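PDB 3IF6: OXA-46 oxacillinase from Pseudomonas aeruginosa, which probably hydrolyses beta-lactam antibiotics to substituted beta-amino acids, as a class D serine beta-lactamase that confers antibiotic resistance. Local coordinates for residues A40-R50 with T228-D238; V88-R96 with H107-S115. One frame throughout, in Å; residues are numbered along the deposited sequence.

Interaction 1. Residues A40-R50 with T228-D238; sequences AEGAIVIADER and TGPVFFALNID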
loop_
_atom_site.group_PDB
_atom_site.type_symbol
_atom_site.label_atom_id
_atom_site.label_comp_id
_atom_site.label_asym_id
_atom_site.label_seq_id
_atom_site.Cartn_x
_atom_site.Cartn_y
_atom_site.Cartn_z
ATOM N N ALA B 40 -25.746 -11.671 14.471
ATOM C CA ALA B 40 -25.581 -10.271 14.057
ATOM C C ALA B 40 -26.678 -9.823 13.112
ATOM O O ALA B 40 -27.213 -10.617 12.356
ATOM C CB ALA B 40 -24.168 -10.023 13.437
ATOM N N GLU B 41 -27.007 -8.542 13.169
ATOM C CA GLU B 41 -27.916 -7.925 12.221
ATOM C C GLU B 41 -27.134 -6.878 11.423
ATOM O O GLU B 41 -26.407 -6.062 12.003
ATOM C CB GLU B 41 -29.050 -7.213 12.953
ATOM C CG GLU B 41 -29.826 -8.064 13.942
ATOM C CD GLU B 41 -31.134 -8.597 13.379
ATOM O OE1 GLU B 41 -31.659 -8.008 12.396
ATOM O OE2 GLU B 41 -31.630 -9.607 13.923
ATOM N N GLY B 42 -27.275 -6.916 10.105
ATOM C CA GLY B 42 -26.872 -5.804 9.278
ATOM C C GLY B 42 -26.912 -6.047 7.784
ATOM O O GLY B 42 -27.776 -6.760 7.282
ATOM N N ALA B 43 -25.956 -5.445 7.076
ATOM C CA ALA B 43 -25.979 -5.408 5.622
ATOM C C ALA B 43 -24.579 -5.364 5.031
ATOM O O ALA B 43 -23.667 -4.775 5.595
ATOM C CB ALA B 43 -26.804 -4.207 5.120
ATOM N N ILE B 44 -24.435 -5.983 3.867
ATOM C CA ILE B 44 -23.227 -5.855 3.079
ATOM C C ILE B 44 -23.582 -5.548 1.613
ATOM O O ILE B 44 -24.548 -6.083 1.089
ATOM C CB ILE B 44 -22.345 -7.130 3.198
ATOM C CG1 ILE B 44 -20.922 -6.874 2.641
ATOM C CG2 ILE B 44 -23.035 -8.322 2.552
ATOM C CD1 ILE B 44 -19.875 -7.856 3.140
ATOM N N VAL B 45 -22.823 -4.646 0.991
ATOM C CA VAL B 45 -22.750 -4.548 -0.451
ATOM C C VAL B 45 -21.363 -4.999 -0.875
ATOM O O VAL B 45 -20.348 -4.420 -0.450
ATOM C CB VAL B 45 -22.938 -3.117 -0.937
ATOM C CG1 VAL B 45 -22.826 -3.071 -2.441
ATOM C CG2 VAL B 45 -24.259 -2.544 -0.494
ATOM N N ILE B 46 -21.276 -6.028 -1.704
ATOM C CA ILE B 46 -20.006 -6.235 -2.400
ATOM C C ILE B 46 -20.011 -6.137 -3.936
ATOM O O ILE B 46 -20.671 -6.928 -4.625
ATOM C CB ILE B 46 -19.115 -7.388 -1.845
ATOM C CG1 ILE B 46 -18.390 -8.108 -2.984
ATOM C CG2 ILE B 46 -19.853 -8.279 -0.854
ATOM C CD1 ILE B 46 -19.128 -9.219 -3.545
ATOM N N ALA B 47 -19.263 -5.134 -4.421
ATOM C CA ALA B 47 -19.019 -4.875 -5.834
ATOM C C ALA B 47 -17.793 -5.624 -6.357
ATOM O O ALA B 47 -16.689 -5.093 -6.348
ATOM C CB ALA B 47 -18.861 -3.386 -6.061
ATOM N N ASP B 48 -17.993 -6.811 -6.897
ATOM C CA ASP B 48 -16.907 -7.604 -7.432
ATOM C C ASP B 48 -16.656 -7.292 -8.897
ATOM O O ASP B 48 -17.494 -7.478 -9.734
ATOM C CB ASP B 48 -17.195 -9.081 -7.249
ATOM C CG ASP B 48 -16.193 -9.911 -7.888
ATOM O OD1 ASP B 48 -15.477 -9.360 -8.705
ATOM O OD2 ASP B 48 -16.087 -11.085 -7.583
ATOM N N GLU B 49 -15.485 -6.757 -9.184
ATOM C CA GLU B 49 -15.163 -6.291 -10.515
ATOM C C GLU B 49 -14.017 -6.940 -11.294
ATOM O O GLU B 49 -13.575 -6.403 -12.289
ATOM C CB GLU B 49 -15.123 -4.770 -10.527
ATOM C CG GLU B 49 -16.413 -4.192 -10.063
ATOM C CD GLU B 49 -16.403 -2.700 -9.935
ATOM O OE1 GLU B 49 -15.404 -2.062 -10.262
ATOM O OE2 GLU B 49 -17.424 -2.152 -9.516
ATOM N N ARG B 50 -13.534 -8.080 -10.835
ATOM C CA ARG B 50 -12.446 -8.765 -11.507
ATOM C C ARG B 50 -12.768 -9.242 -12.924
ATOM O O ARG B 50 -12.014 -9.048 -13.858
ATOM C CB ARG B 50 -12.009 -9.945 -10.674
ATOM C CG ARG B 50 -11.698 -9.636 -9.268
ATOM C CD ARG B 50 -11.539 -10.892 -8.485
ATOM N NE ARG B 50 -12.772 -11.261 -7.832
ATOM C CZ ARG B 50 -12.952 -12.339 -7.103
ATOM N NH1 ARG B 50 -11.992 -13.197 -6.896
ATOM N NH2 ARG B 50 -14.110 -12.539 -6.581
ATOM N N THR B 228 -6.656 -9.420 -11.520
ATOM C CA THR B 228 -7.786 -9.221 -12.451
ATOM C C THR B 228 -8.671 -7.995 -12.157
ATOM O O THR B 228 -9.335 -7.451 -13.060
ATOM C CB THR B 228 -8.645 -10.484 -12.480
ATOM O OG1 THR B 228 -8.612 -11.103 -11.189
ATOM C CG2 THR B 228 -8.037 -11.480 -13.446
ATOM N N GLY B 229 -8.659 -7.541 -10.909
ATOM C CA GLY B 229 -9.408 -6.354 -10.529
ATOM C C GLY B 229 -9.831 -6.317 -9.063
ATOM O O GLY B 229 -9.520 -7.236 -8.277
ATOM N N PRO B 230 -10.554 -5.250 -8.687
ATOM C CA PRO B 230 -10.948 -5.068 -7.296
ATOM C C PRO B 230 -12.250 -5.778 -6.913
ATOM O O PRO B 230 -13.142 -5.980 -7.765
ATOM C CB PRO B 230 -11.118 -3.553 -7.180
ATOM C CG PRO B 230 -11.534 -3.141 -8.570
ATOM C CD PRO B 230 -11.022 -4.152 -9.551
ATOM N N VAL B 231 -12.333 -6.159 -5.634
ATOM C CA VAL B 231 -13.597 -6.488 -4.984
ATOM C C VAL B 231 -13.840 -5.436 -3.890
ATOM O O VAL B 231 -13.179 -5.438 -2.861
ATOM C CB VAL B 231 -13.593 -7.942 -4.429
ATOM C CG1 VAL B 231 -14.942 -8.329 -3.877
ATOM C CG2 VAL B 231 -13.226 -8.904 -5.526
ATOM N N PHE B 232 -14.736 -4.489 -4.143
ATOM C CA PHE B 232 -15.156 -3.537 -3.104
ATOM C C PHE B 232 -16.065 -4.226 -2.098
ATOM O O PHE B 232 -16.656 -5.267 -2.418
ATOM C CB PHE B 232 -15.807 -2.299 -3.726
ATOM C CG PHE B 232 -14.890 -1.563 -4.678
ATOM C CD1 PHE B 232 -14.750 -1.984 -6.007
ATOM C CD2 PHE B 232 -14.131 -0.469 -4.241
ATOM C CE1 PHE B 232 -13.891 -1.308 -6.890
ATOM C CE2 PHE B 232 -13.289 0.198 -5.107
ATOM C CZ PHE B 232 -13.170 -0.232 -6.445
ATOM N N PHE B 233 -16.120 -3.687 -0.873
ATOM C CA PHE B 233 -17.031 -4.168 0.186
ATOM C C PHE B 233 -17.415 -3.027 1.106
ATOM O O PHE B 233 -16.695 -2.051 1.228
ATOM C CB PHE B 233 -16.500 -5.380 0.976
ATOM C CG PHE B 233 -15.194 -5.132 1.691
ATOM C CD1 PHE B 233 -15.181 -4.653 2.995
ATOM C CD2 PHE B 233 -13.953 -5.384 1.041
ATOM C CE1 PHE B 233 -13.951 -4.411 3.666
ATOM C CE2 PHE B 233 -12.730 -5.148 1.692
ATOM C CZ PHE B 233 -12.729 -4.657 3.004
ATOM N N ALA B 234 -18.605 -3.128 1.675
ATOM C CA ALA B 234 -19.120 -2.179 2.613
ATOM C C ALA B 234 -20.179 -2.920 3.415
ATOM O O ALA B 234 -21.257 -3.255 2.897
ATOM C CB ALA B 234 -19.706 -1.006 1.913
ATOM N N LEU B 235 -19.823 -3.207 4.664
ATOM C CA LEU B 235 -20.655 -3.906 5.620
ATOM C C LEU B 235 -20.977 -2.932 6.738
ATOM O O LEU B 235 -20.147 -2.090 7.066
ATOM C CB LEU B 235 -19.951 -5.177 6.166
ATOM C CG LEU B 235 -20.433 -5.783 7.515
ATOM C CD1 LEU B 235 -20.383 -7.311 7.584
ATOM C CD2 LEU B 235 -19.754 -5.162 8.759
ATOM N N ASN B 236 -22.211 -2.991 7.255
ATOM C CA ASN B 236 -22.507 -2.500 8.596
ATOM C C ASN B 236 -23.312 -3.482 9.467
ATOM O O ASN B 236 -23.904 -4.453 8.978
ATOM C CB ASN B 236 -22.986 -1.027 8.649
ATOM C CG ASN B 236 -24.283 -0.762 7.860
ATOM O OD1 ASN B 236 -24.304 0.081 6.959
ATOM N ND2 ASN B 236 -25.362 -1.444 8.224
ATOM N N ILE B 237 -23.212 -3.316 10.772
ATOM C CA ILE B 237 -23.905 -4.194 11.694
ATOM C C ILE B 237 -24.260 -3.373 12.913
ATOM O O ILE B 237 -23.548 -2.423 13.260
ATOM C CB ILE B 237 -23.097 -5.469 12.111
ATOM C CG1 ILE B 237 -21.630 -5.155 12.445
ATOM C CG2 ILE B 237 -23.210 -6.578 11.060
ATOM C CD1 ILE B 237 -20.983 -6.203 13.379
ATOM N N ASP B 238 -25.395 -3.700 13.521
ATOM C CA ASP B 238 -25.713 -3.206 14.854
ATOM C C ASP B 238 -24.713 -3.813 15.861
ATOM O O ASP B 238 -24.188 -4.916 15.655
ATOM C CB ASP B 238 -27.135 -3.576 15.238
ATOM C CG ASP B 238 -28.165 -2.992 14.309
ATOM O OD1 ASP B 238 -28.057 -1.824 13.863
ATOM O OD2 ASP B 238 -29.141 -3.691 14.041
HETATM O O HOH W 1 -25.708 -7.212 15.654
#
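Ile-44 against Leu-235 and Val-45 against Ala-234 mark an antiparallel strand pair in the central sheet of the penicillin-recognising fold, joining an early strand, 42-48, to the last one, 229-238. The short axes run at 172° and approach to 4.6 Å. Ala-43 with Asn-236 is a hydrogen-bonded pair, its two bonds being Asn-236 N to Ala-43 O at 2.8 Å and Ala-43 N to Asn-236 O at 3.0 Å. The ladder is poorer in the middle, where the bonds from Ala-234 N to Val-45 O and from Ala-47 N to Phe-232 O are weak, and recovers where Glu-49 N meets Pro-230 O at 2.8 Å. At the opposite end a water bridges Glu-41 N and Asp-238 O. Gly-42 sits where a beta carbon would collide with Asn-236 O and Ile-237 CA.

With chi1 of Val-231 at -174°, CG1 points away from the residue's own N and comes 3.6 Å from Ile-46 CG1, while CG2 turns to the guanidinium of Arg-50, reaching NE at 3.3 Å. Asp-48 holds that guanidinium from within its own segment, and the backbone oxygens of Ile-260 and Asp-261 take NH2 and NH1. Asp-48 CG lies at its edge, NH2 makes a salt bridge of 2.7 Å to Asp-48 OD2, and Asp-48 OD1 also takes Arg-50 N in an Asx turn. Near Phe-232, the Glu-49 carboxylate plane is turned 56° from the ring, with OE1 3.8 Å from CE1; the carboxylate forms salt bridges with Arg-176 and Arg-180.

Two helices cover the pair: 168-179 lies against Val-45, Ala-47 and Pro-230, and 247-259 against Ile-44, Leu-235 and Ile-237. Strands 55-58 and 217-226 continue the sheet beyond strands 42-48 and 229-238 respectively.

Interaction 2. Residues V88-R96 with H107-S115; sequences VRDEFQVFR and HNQDQDLRS. With EDO (1,2-ethanediol), chain K.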
loop_
_atom_site.group_PDB
_atom_site.type_symbol
_atom_site.label_atom_id
_atom_site.label_comp_id
_atom_site.label_asym_id
_atom_site.label_seq_id
_atom_site.Cartn_x
_atom_site.Cartn_y
_atom_site.Cartn_z
ATOM N N VAL B 88 -2.597 19.157 6.506
ATOM C CA VAL B 88 -1.427 18.279 6.621
ATOM C C VAL B 88 -0.633 18.354 5.305
ATOM O O VAL B 88 -1.189 18.550 4.216
ATOM C CB VAL B 88 -1.793 16.807 7.036
ATOM C CG1 VAL B 88 -2.747 16.132 6.031
ATOM C CG2 VAL B 88 -0.545 15.955 7.320
ATOM N N ARG B 89 0.685 18.228 5.428
ATOM C CA ARG B 89 1.592 18.433 4.313
ATOM C C ARG B 89 1.858 17.118 3.541
ATOM O O ARG B 89 1.769 17.061 2.310
ATOM C CB ARG B 89 2.869 19.027 4.897
ATOM C CG ARG B 89 4.039 19.226 3.975
ATOM C CD ARG B 89 5.053 20.126 4.721
ATOM N NE ARG B 89 5.235 19.789 6.150
ATOM C CZ ARG B 89 4.865 20.563 7.177
ATOM N NH1 ARG B 89 4.263 21.721 6.971
ATOM N NH2 ARG B 89 5.086 20.164 8.423
ATOM N N ASP B 90 2.175 16.070 4.283
ATOM C CA ASP B 90 2.414 14.769 3.699
ATOM C C ASP B 90 2.450 13.739 4.821
ATOM O O ASP B 90 2.111 14.052 5.967
ATOM C CB ASP B 90 3.719 14.744 2.870
ATOM C CG ASP B 90 4.967 15.200 3.672
ATOM O OD1 ASP B 90 5.895 15.720 3.029
ATOM O OD2 ASP B 90 5.041 15.044 4.914
ATOM N N GLU B 91 2.905 12.533 4.486
ATOM C CA GLU B 91 2.893 11.412 5.399
ATOM C C GLU B 91 3.964 11.507 6.479
ATOM O O GLU B 91 3.977 10.689 7.421
ATOM C CB GLU B 91 3.062 10.107 4.618
ATOM C CG GLU B 91 4.421 9.877 4.038
ATOM C CD GLU B 91 4.513 10.300 2.598
ATOM O OE1 GLU B 91 4.934 9.437 1.805
ATOM O OE2 GLU B 91 4.124 11.456 2.260
ATOM N N PHE B 92 4.875 12.478 6.326
ATOM C CA PHE B 92 5.946 12.642 7.299
ATOM C C PHE B 92 5.676 13.746 8.308
ATOM O O PHE B 92 6.368 13.814 9.316
ATOM C CB PHE B 92 7.313 12.879 6.615
ATOM C CG PHE B 92 7.757 11.745 5.740
ATOM C CD1 PHE B 92 8.075 10.507 6.288
ATOM C CD2 PHE B 92 7.872 11.919 4.370
ATOM C CE1 PHE B 92 8.496 9.441 5.476
ATOM C CE2 PHE B 92 8.301 10.853 3.539
ATOM C CZ PHE B 92 8.621 9.624 4.100
ATOM N N GLN B 93 4.701 14.618 8.059
ATOM C CA GLN B 93 4.419 15.665 9.050
ATOM C C GLN B 93 4.085 14.999 10.386
ATOM O O GLN B 93 3.384 14.002 10.399
ATOM C CB GLN B 93 3.294 16.591 8.589
ATOM C CG GLN B 93 3.088 17.771 9.525
ATOM C CD GLN B 93 2.142 18.786 8.966
ATOM O OE1 GLN B 93 1.759 18.689 7.827
ATOM N NE2 GLN B 93 1.715 19.733 9.784
ATOM N N VAL B 94 4.622 15.537 11.478
ATOM C CA VAL B 94 4.486 14.983 12.817
ATOM C C VAL B 94 3.488 15.807 13.624
ATOM O O VAL B 94 3.589 17.046 13.699
ATOM C CB VAL B 94 5.847 14.958 13.594
ATOM C CG1 VAL B 94 5.632 14.755 15.065
ATOM C CG2 VAL B 94 6.732 13.842 13.105
ATOM N N PHE B 95 2.542 15.098 14.244
ATOM C CA PHE B 95 1.592 15.677 15.187
ATOM C C PHE B 95 1.827 15.143 16.580
ATOM O O PHE B 95 1.878 13.935 16.778
ATOM C CB PHE B 95 0.183 15.371 14.721
ATOM C CG PHE B 95 -0.110 15.935 13.392
ATOM C CD1 PHE B 95 0.114 15.188 12.262
ATOM C CD2 PHE B 95 -0.562 17.271 13.267
ATOM C CE1 PHE B 95 -0.125 15.711 10.994
ATOM C CE2 PHE B 95 -0.823 17.807 12.008
ATOM C CZ PHE B 95 -0.601 17.012 10.858
ATOM N N ARG B 96 2.015 16.049 17.541
ATOM C CA ARG B 96 2.440 15.675 18.887
ATOM C C ARG B 96 1.546 16.401 19.876
ATOM O O ARG B 96 1.511 17.635 19.905
ATOM C CB ARG B 96 3.935 16.006 19.113
ATOM C CG ARG B 96 4.520 15.638 20.506
ATOM C CD ARG B 96 4.240 14.195 20.906
ATOM N NE ARG B 96 4.880 13.826 22.171
ATOM C CZ ARG B 96 6.024 13.142 22.279
ATOM N NH1 ARG B 96 6.669 12.732 21.188
ATOM N NH2 ARG B 96 6.513 12.854 23.482
ATOM N N HIS B 107 -0.601 9.154 23.744
ATOM C CA HIS B 107 -0.451 10.587 24.092
ATOM C C HIS B 107 0.999 11.071 24.059
ATOM O O HIS B 107 1.273 12.250 23.752
ATOM C CB HIS B 107 -1.058 10.896 25.470
ATOM C CG HIS B 107 -0.257 10.370 26.629
ATOM N ND1 HIS B 107 0.783 11.077 27.198
ATOM C CD2 HIS B 107 -0.365 9.223 27.345
ATOM C CE1 HIS B 107 1.303 10.371 28.190
ATOM N NE2 HIS B 107 0.627 9.241 28.295
ATOM N N ASN B 108 1.896 10.141 24.382
ATOM C CA ASN B 108 3.319 10.377 24.490
ATOM C C ASN B 108 4.090 9.897 23.258
ATOM O O ASN B 108 5.288 9.670 23.329
ATOM C CB ASN B 108 3.883 9.723 25.770
ATOM C CG ASN B 108 3.815 8.171 25.753
ATOM O OD1 ASN B 108 4.611 7.508 26.430
ATOM N ND2 ASN B 108 2.858 7.596 25.012
ATOM N N GLN B 109 3.402 9.739 22.135
ATOM C CA GLN B 109 4.045 9.329 20.896
ATOM C C GLN B 109 3.688 10.283 19.769
ATOM O O GLN B 109 2.590 10.853 19.736
ATOM C CB GLN B 109 3.632 7.913 20.525
ATOM C CG GLN B 109 4.200 6.819 21.438
ATOM C CD GLN B 109 3.171 5.751 21.791
ATOM O OE1 GLN B 109 2.867 5.536 22.966
ATOM N NE2 GLN B 109 2.625 5.082 20.775
ATOM N N ASP B 110 4.670 10.475 18.890
ATOM C CA ASP B 110 4.571 11.176 17.625
ATOM C C ASP B 110 3.496 10.502 16.774
ATOM O O ASP B 110 3.465 9.278 16.657
ATOM C CB ASP B 110 5.933 11.104 16.871
ATOM C CG ASP B 110 7.031 12.095 17.423
ATOM O OD1 ASP B 110 6.736 13.186 18.007
ATOM O OD2 ASP B 110 8.232 11.766 17.217
ATOM N N GLN B 111 2.616 11.308 16.196
ATOM C CA GLN B 111 1.585 10.812 15.304
ATOM C C GLN B 111 1.899 11.339 13.930
ATOM O O GLN B 111 2.504 12.397 13.760
ATOM C CB GLN B 111 0.164 11.238 15.742
ATOM C CG GLN B 111 -0.286 10.772 17.170
ATOM C CD GLN B 111 -0.228 9.274 17.389
ATOM O OE1 GLN B 111 -0.616 8.507 16.515
ATOM N NE2 GLN B 111 0.265 8.839 18.571
ATOM N N ASP B 112 1.526 10.562 12.935
ATOM C CA ASP B 112 1.604 11.022 11.569
ATOM C C ASP B 112 0.339 10.461 10.954
ATOM O O ASP B 112 -0.419 9.766 11.648
ATOM C CB ASP B 112 2.872 10.490 10.877
ATOM C CG ASP B 112 2.979 8.956 10.904
ATOM O OD1 ASP B 112 2.016 8.249 11.247
ATOM O OD2 ASP B 112 4.038 8.443 10.538
ATOM N N LEU B 113 0.136 10.754 9.679
ATOM C CA LEU B 113 -1.010 10.291 8.902
ATOM C C LEU B 113 -1.312 8.808 9.013
ATOM O O LEU B 113 -2.479 8.423 9.038
ATOM C CB LEU B 113 -0.824 10.682 7.429
ATOM C CG LEU B 113 -1.705 11.781 6.848
ATOM C CD1 LEU B 113 -2.346 12.665 7.907
ATOM C CD2 LEU B 113 -0.954 12.580 5.833
ATOM N N ARG B 114 -0.257 8.004 9.131
ATOM C CA ARG B 114 -0.334 6.556 9.204
ATOM C C ARG B 114 -0.852 5.988 10.515
ATOM O O ARG B 114 -1.714 5.127 10.507
ATOM C CB ARG B 114 1.070 6.007 9.050
ATOM C CG ARG B 114 1.139 4.520 8.875
ATOM C CD ARG B 114 1.548 4.275 7.484
ATOM N NE ARG B 114 0.589 3.418 6.867
ATOM C CZ ARG B 114 0.446 3.284 5.552
ATOM N NH1 ARG B 114 1.212 3.987 4.697
ATOM N NH2 ARG B 114 -0.494 2.432 5.118
ATOM N N SER B 115 -0.249 6.409 11.632
ATOM C CA SER B 115 -0.698 6.019 12.970
ATOM C C SER B 115 -2.132 6.521 13.232
ATOM O O SER B 115 -2.944 5.789 13.825
ATOM C CB SER B 115 0.251 6.553 14.033
ATOM O OG SER B 115 0.290 7.950 13.948
HETATM C C1 EDO K . 6.788 9.913 13.037
HETATM O O1 EDO K . 6.090 10.759 12.105
HETATM C C2 EDO K . 5.795 9.011 13.749
HETATM O O2 EDO K . 6.498 7.901 14.302
HETATM O O HOH W 2 2.012 12.568 8.678
HETATM O O HOH W 3 2.408 8.544 7.968
HETATM O O HOH W 4 2.807 14.760 23.894
#
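The guanidinium of Arg-96 has the backbone of Asn-108 and Gln-109 over one face, with Asn-108 O 3.4 Å above the plane toward the rim, while the Asp-110 carboxylate and a water lie at its edge. NH1 makes a salt bridge of 3.2 Å to Asp-110 OD1, in the guanidinium plane but well above that of the carboxylate; the two planes are 65° apart. A bend at chi2 (51°) in the Arg-96 chain brings the group back to this partner. The edge water links Arg-96 NE to His-107 O. The Phe-95 ring takes Gln-111 O and Val-88 CG2 at its edge.

A single antiparallel bridge ties the two segments: Phe-95 N gives a nearly straight bond (175°) to Gln-111 O at 2.7 Å, and Gln-111 N returns one to Phe-95 O. Asp-112 is the N-cap of the following helix, its OD1 accepting from Ser-115 N at 2.9 Å. One water joins Leu-113 N to Asp-90 O and Gln-93 O, tying the helix start to the 90-93 turn. On that turn, Glu-91 makes a salt bridge to a basic side chain of a neighbouring subunit, which Phe-92 also touches.

Val-88 CG2 and Leu-113 CD2 meet tip to tip at 3.7 Å. Both side chains reach helices 75-84 and 122-144, Leu-113 also touches helix 187-196, and Phe-95 packs on Trp-123 and Val-124 of helix 122-144.

In the fold
Interaction 1 and interaction 2 lie on opposite sides of the chain's centre, their centres 30 Å apart and their nearest atoms about 14 Å apart, so neither touches the other. Along the chain, interaction 2 is nested: 88-96 and 107-115 fall between strand 42-48 and strand 229-238. The first contact is a long-range pairing within the mixed central sheet, whereas the second closes a short loop before helix 113-118, on the helical side of the molecule. All four segments belong to one transpeptidase-like domain. The early strand thus pairs with the last one, and the chain between them carries most of the helices, the other strands from 55-58 to 217-226, and Ser-72, the predicted acyl-ester serine, just before helix 75-84.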